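Side-chain contacts in oxidoreductase, 2OG-Fe(II) oxygenase family (Burkholderia pseudomallei, PDB 6N1F), which binds iron and probably acts as an oxidoreductase of the iron- and 2-oxoglutarate-dependent oxygenase family: residues G127-T132 with V200-C205; R92-R97 with T112-L117. One frame throughout, in Å; residues are numbered along the deposited sequence. Where two conformers were deposited one is given.

Interaction 1. Residues G127-T132 with V200-C205; sequences GDMFGT and VIVTSC
Phe130 and Met129, at the C-terminal end of helix 120-130, both meet Val202 on strand 200-204, their nearest atoms on its CG1 methyl. The fold is the double-stranded beta-helix of the 2OG-Fe(II) oxygenases, and this contact joins a helix to its large antiparallel sheet. All of the contact is apolar; no hydrogen bond passes between the segments.

The ring contact comes first. Val202 CG1 meets Phe130 at the ring edge, in the ring plane, and approaches CE1 at 3.9 Å. It comes nearly head-on to that carbon, since the neighbouring ring atoms CD1 and CZ of Phe130 lie 4.8 and 4.7 Å from the same methyl. CG1 gets there because it stands anti to the backbone N of Val202 (chi1 -176°), while the Phe130 ring swings beside its own backbone N. With its edge given to valine, the ring meets other aromatics around it: it stacks on Phe166 and packs edge-to-face with Tyr226, residues of neighbouring strands of the same sheet.

Aliphatic packing supplies the rest. Met129, a selenomethionine here, points toward the strand and lays CG 4.3 Å from Val202 CG1. With chi2 at 92°, selenium lies beside the valine's other methyl, SE 4.4 Å from Val202 CG2. Leu51 of strand 48-51 and Met36, Tyr39 and Leu43 of helix 36-45 also pack against this side chain, so it fills the seam between two helices and the sheet.

Backbone geometry explains the arrangement. Thr203, next along the strand, points away from the helix, leaving Val202 as the point of contact. Gly131 is the first residue to leave helical geometry, with positive phi (69°), and its N makes weak hydrogen bonds to Gly127 O at 3.1 Å and Asp128 O at 3.0 Å.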
loop_
_atom_site.group_PDB
_atom_site.type_symbol
_atom_site.label_atom_id
_atom_site.label_comp_id
_atom_site.label_asym_id
_atom_site.label_seq_id
_atom_site.Cartn_x
_atom_site.Cartn_y
_atom_site.Cartn_z
ATOM N N GLY A 127 -9.066 11.643 -1.230
ATOM C CA GLY A 127 -9.055 13.061 -0.904
ATOM C C GLY A 127 -9.713 13.355 0.431
ATOM O O GLY A 127 -9.185 14.113 1.246
ATOM N N ASP A 128 -10.885 12.765 0.670
ATOM C CA ASP A 128 -11.507 12.895 1.982
ATOM C C ASP A 128 -10.664 12.219 3.058
ATOM O O ASP A 128 -10.550 12.724 4.182
ATOM C CB ASP A 128 -12.905 12.290 1.953
ATOM C CG ASP A 128 -13.843 13.056 1.039
ATOM O OD1 ASP A 128 -13.383 14.036 0.415
ATOM O OD2 ASP A 128 -15.028 12.678 0.952
HETATM N N MSE A 129 -10.067 11.084 2.725
HETATM C CA MSE A 129 -9.335 10.252 3.670
HETATM C C MSE A 129 -8.143 11.029 4.192
HETATM O O MSE A 129 -7.850 11.010 5.382
HETATM C CB MSE A 129 -8.904 8.942 2.994
HETATM C CG MSE A 129 -7.830 8.152 3.700
HETATM SE SE MSE A 129 -8.575 6.836 4.918
HETATM C CE MSE A 129 -9.767 5.857 3.726
ATOM N N PHE A 130 -7.477 11.739 3.283
ATOM C CA PHE A 130 -6.321 12.535 3.651
ATOM C C PHE A 130 -6.719 13.869 4.261
ATOM O O PHE A 130 -5.890 14.508 4.917
ATOM C CB PHE A 130 -5.412 12.751 2.430
ATOM C CG PHE A 130 -4.906 11.467 1.801
ATOM C CD1 PHE A 130 -4.919 10.270 2.503
ATOM C CD2 PHE A 130 -4.421 11.464 0.503
ATOM C CE1 PHE A 130 -4.467 9.088 1.920
ATOM C CE2 PHE A 130 -3.964 10.288 -0.093
ATOM C CZ PHE A 130 -3.993 9.098 0.622
ATOM N N GLY A 131 -7.959 14.301 4.066
ATOM C CA GLY A 131 -8.414 15.544 4.659
ATOM C C GLY A 131 -7.797 16.801 4.082
ATOM O O GLY A 131 -7.506 17.740 4.835
ATOM N N THR A 132 -7.594 16.851 2.763
ATOM C CA THR A 132 -7.088 18.055 2.119
ATOM C C THR A 132 -7.733 18.207 0.750
ATOM O O THR A 132 -8.204 17.240 0.145
ATOM C CB THR A 132 -5.554 18.043 1.975
ATOM O OG1 THR A 132 -5.079 19.353 1.646
ATOM C CG2 THR A 132 -5.152 17.116 0.874
ATOM N N VAL A 200 -7.739 -3.087 2.771
ATOM C CA VAL A 200 -6.888 -2.015 2.277
ATOM C C VAL A 200 -6.324 -1.289 3.489
ATOM O O VAL A 200 -7.076 -0.855 4.368
ATOM C CB VAL A 200 -7.677 -1.036 1.378
ATOM C CG1 VAL A 200 -6.808 0.127 0.962
ATOM C CG2 VAL A 200 -8.243 -1.764 0.161
ATOM N N ILE A 201 -5.005 -1.165 3.546
ATOM C CA ILE A 201 -4.337 -0.444 4.620
ATOM C C ILE A 201 -3.903 0.905 4.060
ATOM O O ILE A 201 -3.413 0.987 2.928
ATOM C CB ILE A 201 -3.151 -1.261 5.188
ATOM C CG1 ILE A 201 -3.676 -2.551 5.836
ATOM C CG2 ILE A 201 -2.319 -0.444 6.220
ATOM C CD1 ILE A 201 -2.605 -3.610 6.231
ATOM N N VAL A 202 -4.166 1.970 4.810
ATOM C CA VAL A 202 -3.691 3.308 4.485
ATOM C C VAL A 202 -2.816 3.740 5.641
ATOM O O VAL A 202 -3.211 3.601 6.803
ATOM C CB VAL A 202 -4.845 4.304 4.270
ATOM C CG1 VAL A 202 -4.291 5.656 3.844
ATOM C CG2 VAL A 202 -5.828 3.779 3.226
ATOM N N THR A 203 -1.611 4.195 5.343
ATOM C CA THR A 203 -0.712 4.522 6.436
ATOM C C THR A 203 0.131 5.729 6.062
ATOM O O THR A 203 0.422 5.964 4.886
ATOM C CB THR A 203 0.158 3.300 6.832
ATOM O OG1 THR A 203 1.044 3.677 7.889
ATOM C CG2 THR A 203 0.977 2.790 5.669
ATOM N N SER A 204 0.457 6.532 7.079
ATOM C CA SER A 204 1.346 7.672 6.908
ATOM C C SER A 204 2.792 7.209 6.835
ATOM O O SER A 204 3.235 6.391 7.644
ATOM C CB SER A 204 1.193 8.661 8.062
ATOM O OG SER A 204 2.163 9.697 7.958
ATOM N N CYS A 205 3.532 7.748 5.876
ATOM C CA CYS A 205 4.923 7.362 5.656
ATOM C C CYS A 205 5.875 7.941 6.700
ATOM O O CYS A 205 7.097 7.793 6.560
ATOM C CB CYS A 205 5.361 7.775 4.247
ATOM S SG CYS A 205 4.351 7.038 2.920
#

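Interaction 2. Residues R92-R97 with T112-L117; sequences RIMVDR and TILNLL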
loop_
_atom_site.group_PDB
_atom_site.type_symbol
_atom_site.label_atom_id
_atom_site.label_comp_id
_atom_site.label_asym_id
_atom_site.label_seq_id
_atom_site.Cartn_x
_atom_site.Cartn_y
_atom_site.Cartn_z
ATOM N N ARG A 92 6.084 -4.658 -11.355
ATOM C CA ARG A 92 6.041 -3.207 -11.297
ATOM C C ARG A 92 4.955 -2.649 -12.211
ATOM O O ARG A 92 4.733 -3.133 -13.323
ATOM C CB ARG A 92 7.402 -2.626 -11.667
ATOM C CG ARG A 92 8.508 -3.207 -10.845
ATOM C CD ARG A 92 9.738 -2.333 -10.838
ATOM N NE ARG A 92 10.808 -2.995 -10.099
ATOM C CZ ARG A 92 10.903 -3.000 -8.774
ATOM N NH1 ARG A 92 9.996 -2.365 -8.041
ATOM N NH2 ARG A 92 11.903 -3.635 -8.185
ATOM N N ILE A 93 4.253 -1.648 -11.704
ATOM C CA ILE A 93 3.277 -0.886 -12.463
ATOM C C ILE A 93 3.780 0.526 -12.729
ATOM O O ILE A 93 3.742 1.014 -13.861
ATOM C CB ILE A 93 1.921 -0.866 -11.724
ATOM C CG1 ILE A 93 1.231 -2.232 -11.855
ATOM C CG2 ILE A 93 1.032 0.251 -12.254
ATOM C CD1 ILE A 93 0.522 -2.738 -10.573
HETATM N N MSE A 94 4.285 1.181 -11.696
HETATM C CA MSE A 94 4.901 2.487 -11.817
HETATM C C MSE A 94 6.184 2.584 -10.994
HETATM O O MSE A 94 6.190 2.179 -9.829
HETATM C CB MSE A 94 3.915 3.538 -11.369
HETATM C CG MSE A 94 4.485 4.898 -11.248
HETATM SE SE MSE A 94 3.014 6.112 -11.532
HETATM C CE MSE A 94 2.935 6.061 -13.467
ATOM N N VAL A 95 7.257 3.123 -11.587
ATOM C CA VAL A 95 8.546 3.256 -10.918
ATOM C C VAL A 95 8.808 4.729 -10.624
ATOM O O VAL A 95 8.280 5.627 -11.284
ATOM C CB VAL A 95 9.701 2.655 -11.750
ATOM C CG1 VAL A 95 9.437 1.198 -12.080
ATOM C CG2 VAL A 95 9.919 3.458 -13.014
ATOM N N ASP A 96 9.670 4.977 -9.625
ATOM C CA ASP A 96 9.928 6.326 -9.113
ATOM C C ASP A 96 11.386 6.435 -8.642
ATOM O O ASP A 96 11.681 6.592 -7.457
ATOM C CB ASP A 96 8.953 6.670 -7.983
ATOM C CG ASP A 96 9.045 8.119 -7.554
ATOM O OD1 ASP A 96 9.609 8.923 -8.321
ATOM O OD2 ASP A 96 8.562 8.450 -6.451
ATOM N N ARG A 97 12.320 6.394 -9.593
ATOM C CA ARG A 97 13.742 6.310 -9.270
ATOM C C ARG A 97 14.301 7.627 -8.738
ATOM O O ARG A 97 13.836 8.717 -9.089
ATOM C CB ARG A 97 14.547 5.892 -10.497
ATOM C CG ARG A 97 14.181 4.531 -11.019
ATOM C CD ARG A 97 15.121 4.102 -12.112
ATOM N NE ARG A 97 14.479 3.113 -12.968
ATOM C CZ ARG A 97 13.797 3.413 -14.067
ATOM N NH1 ARG A 97 13.674 4.677 -14.452
ATOM N NH2 ARG A 97 13.240 2.448 -14.785
ATOM N N THR A 112 -4.160 0.229 -17.203
ATOM C CA THR A 112 -5.523 -0.157 -16.873
ATOM C C THR A 112 -5.698 -0.274 -15.367
ATOM O O THR A 112 -6.682 0.225 -14.809
ATOM C CB THR A 112 -5.865 -1.474 -17.565
ATOM O OG1 THR A 112 -5.467 -1.394 -18.937
ATOM C CG2 THR A 112 -7.362 -1.760 -17.485
ATOM N N ILE A 113 -4.744 -0.914 -14.688
ATOM C CA ILE A 113 -4.808 -1.010 -13.233
ATOM C C ILE A 113 -4.772 0.380 -12.623
ATOM O O ILE A 113 -5.615 0.744 -11.791
ATOM C CB ILE A 113 -3.649 -1.873 -12.702
ATOM C CG1 ILE A 113 -3.729 -3.288 -13.270
ATOM C CG2 ILE A 113 -3.630 -1.852 -11.179
ATOM C CD1 ILE A 113 -2.666 -4.213 -12.717
ATOM N N LEU A 114 -3.788 1.177 -13.044
ATOM C CA LEU A 114 -3.635 2.537 -12.550
ATOM C C LEU A 114 -4.890 3.375 -12.779
ATOM O O LEU A 114 -5.222 4.220 -11.940
ATOM C CB LEU A 114 -2.429 3.167 -13.234
ATOM C CG LEU A 114 -1.792 4.394 -12.604
ATOM C CD1 LEU A 114 -1.815 4.296 -11.107
ATOM C CD2 LEU A 114 -0.361 4.486 -13.090
ATOM N N ASN A 115 -5.591 3.159 -13.905
ATOM C CA ASN A 115 -6.813 3.911 -14.194
ATOM C C ASN A 115 -7.849 3.714 -13.099
ATOM O O ASN A 115 -8.546 4.660 -12.715
ATOM C CB ASN A 115 -7.416 3.489 -15.543
ATOM C CG ASN A 115 -6.704 4.101 -16.748
ATOM O OD1 ASN A 115 -6.071 5.154 -16.660
ATOM N ND2 ASN A 115 -6.823 3.436 -17.894
ATOM N N LEU A 116 -7.984 2.483 -12.607
ATOM C CA LEU A 116 -8.889 2.218 -11.497
ATOM C C LEU A 116 -8.424 2.930 -10.236
ATOM O O LEU A 116 -9.227 3.540 -9.518
ATOM C CB LEU A 116 -8.980 0.714 -11.248
ATOM C CG LEU A 116 -10.136 0.006 -11.934
ATOM C CD1 LEU A 116 -9.857 -1.481 -12.036
ATOM C CD2 LEU A 116 -11.395 0.249 -11.144
ATOM N N LEU A 117 -7.126 2.829 -9.935
ATOM C CA LEU A 117 -6.614 3.419 -8.706
ATOM C C LEU A 117 -6.827 4.923 -8.695
ATOM O O LEU A 117 -7.061 5.514 -7.633
ATOM C CB LEU A 117 -5.127 3.085 -8.543
ATOM C CG LEU A 117 -4.761 1.610 -8.401
ATOM C CD1 LEU A 117 -3.269 1.477 -8.050
ATOM C CD2 LEU A 117 -5.626 0.937 -7.340
#
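Leu114 CD2 lies alongside the SE-CE bond of Met94, 3.7 Å from CE. Selenium, which replaces the sulfur in this selenomethionine, is 4.1 Å from Leu114 CD2, so one leucine branch touches both of the last two atoms. The chain of Met94 leaves its backbone with CG anti to N, and the turn at chi3 (-80°) places CE beside the leucine methyl; the two side chains cross at about a right angle. Beside this pair, Ile93 sets CD1 4.1 Å from Ile113 CD1 and 4.3 Å from Ile113 CG2. These isoleucines are also roughly perpendicular.

Two consecutive residues can both point at helix 109-117 because the strand is irregular here. Ile93 and Met94 form a classic beta bulge opposite Cys141 of strand 137-147, and the chain turns a corner at Ile93, passing from the large antiparallel sheet into the short hairpin of strands 94-95 and 103-104. Backbone hydrogen bonds tie Ile93 to both Cys141 and Val105.

Further out, Leu104 of the hairpin's second strand touches both Met94 and Leu114. On the other pair, Leu68 of helix 59-70 packs against Ile113, while Leu72 and Cys141 pack against Ile93. Along the helix, Leu117 N bonds to Ile113 O at 3.2 Å.

In the fold
Both contacts set a helix against strands by apolar side chains alone, and helices 109-117 and 120-130 follow one another in the chain. Interaction 1 is the more deeply buried and includes an aromatic ring; its strand alternates regularly, and one valine meets both helix residues. Interaction 2 is partly buried and has no aromatic ring, two separate pairs made possible by a bulged strand at a sheet corner. The centres of interactions 1 and 2 lie about 18 Å apart, and the two do not touch. Interaction 1 is nearer the metal, with the Val202 side chain about 12 Å from the iron, whereas interaction 2 lies away from that site.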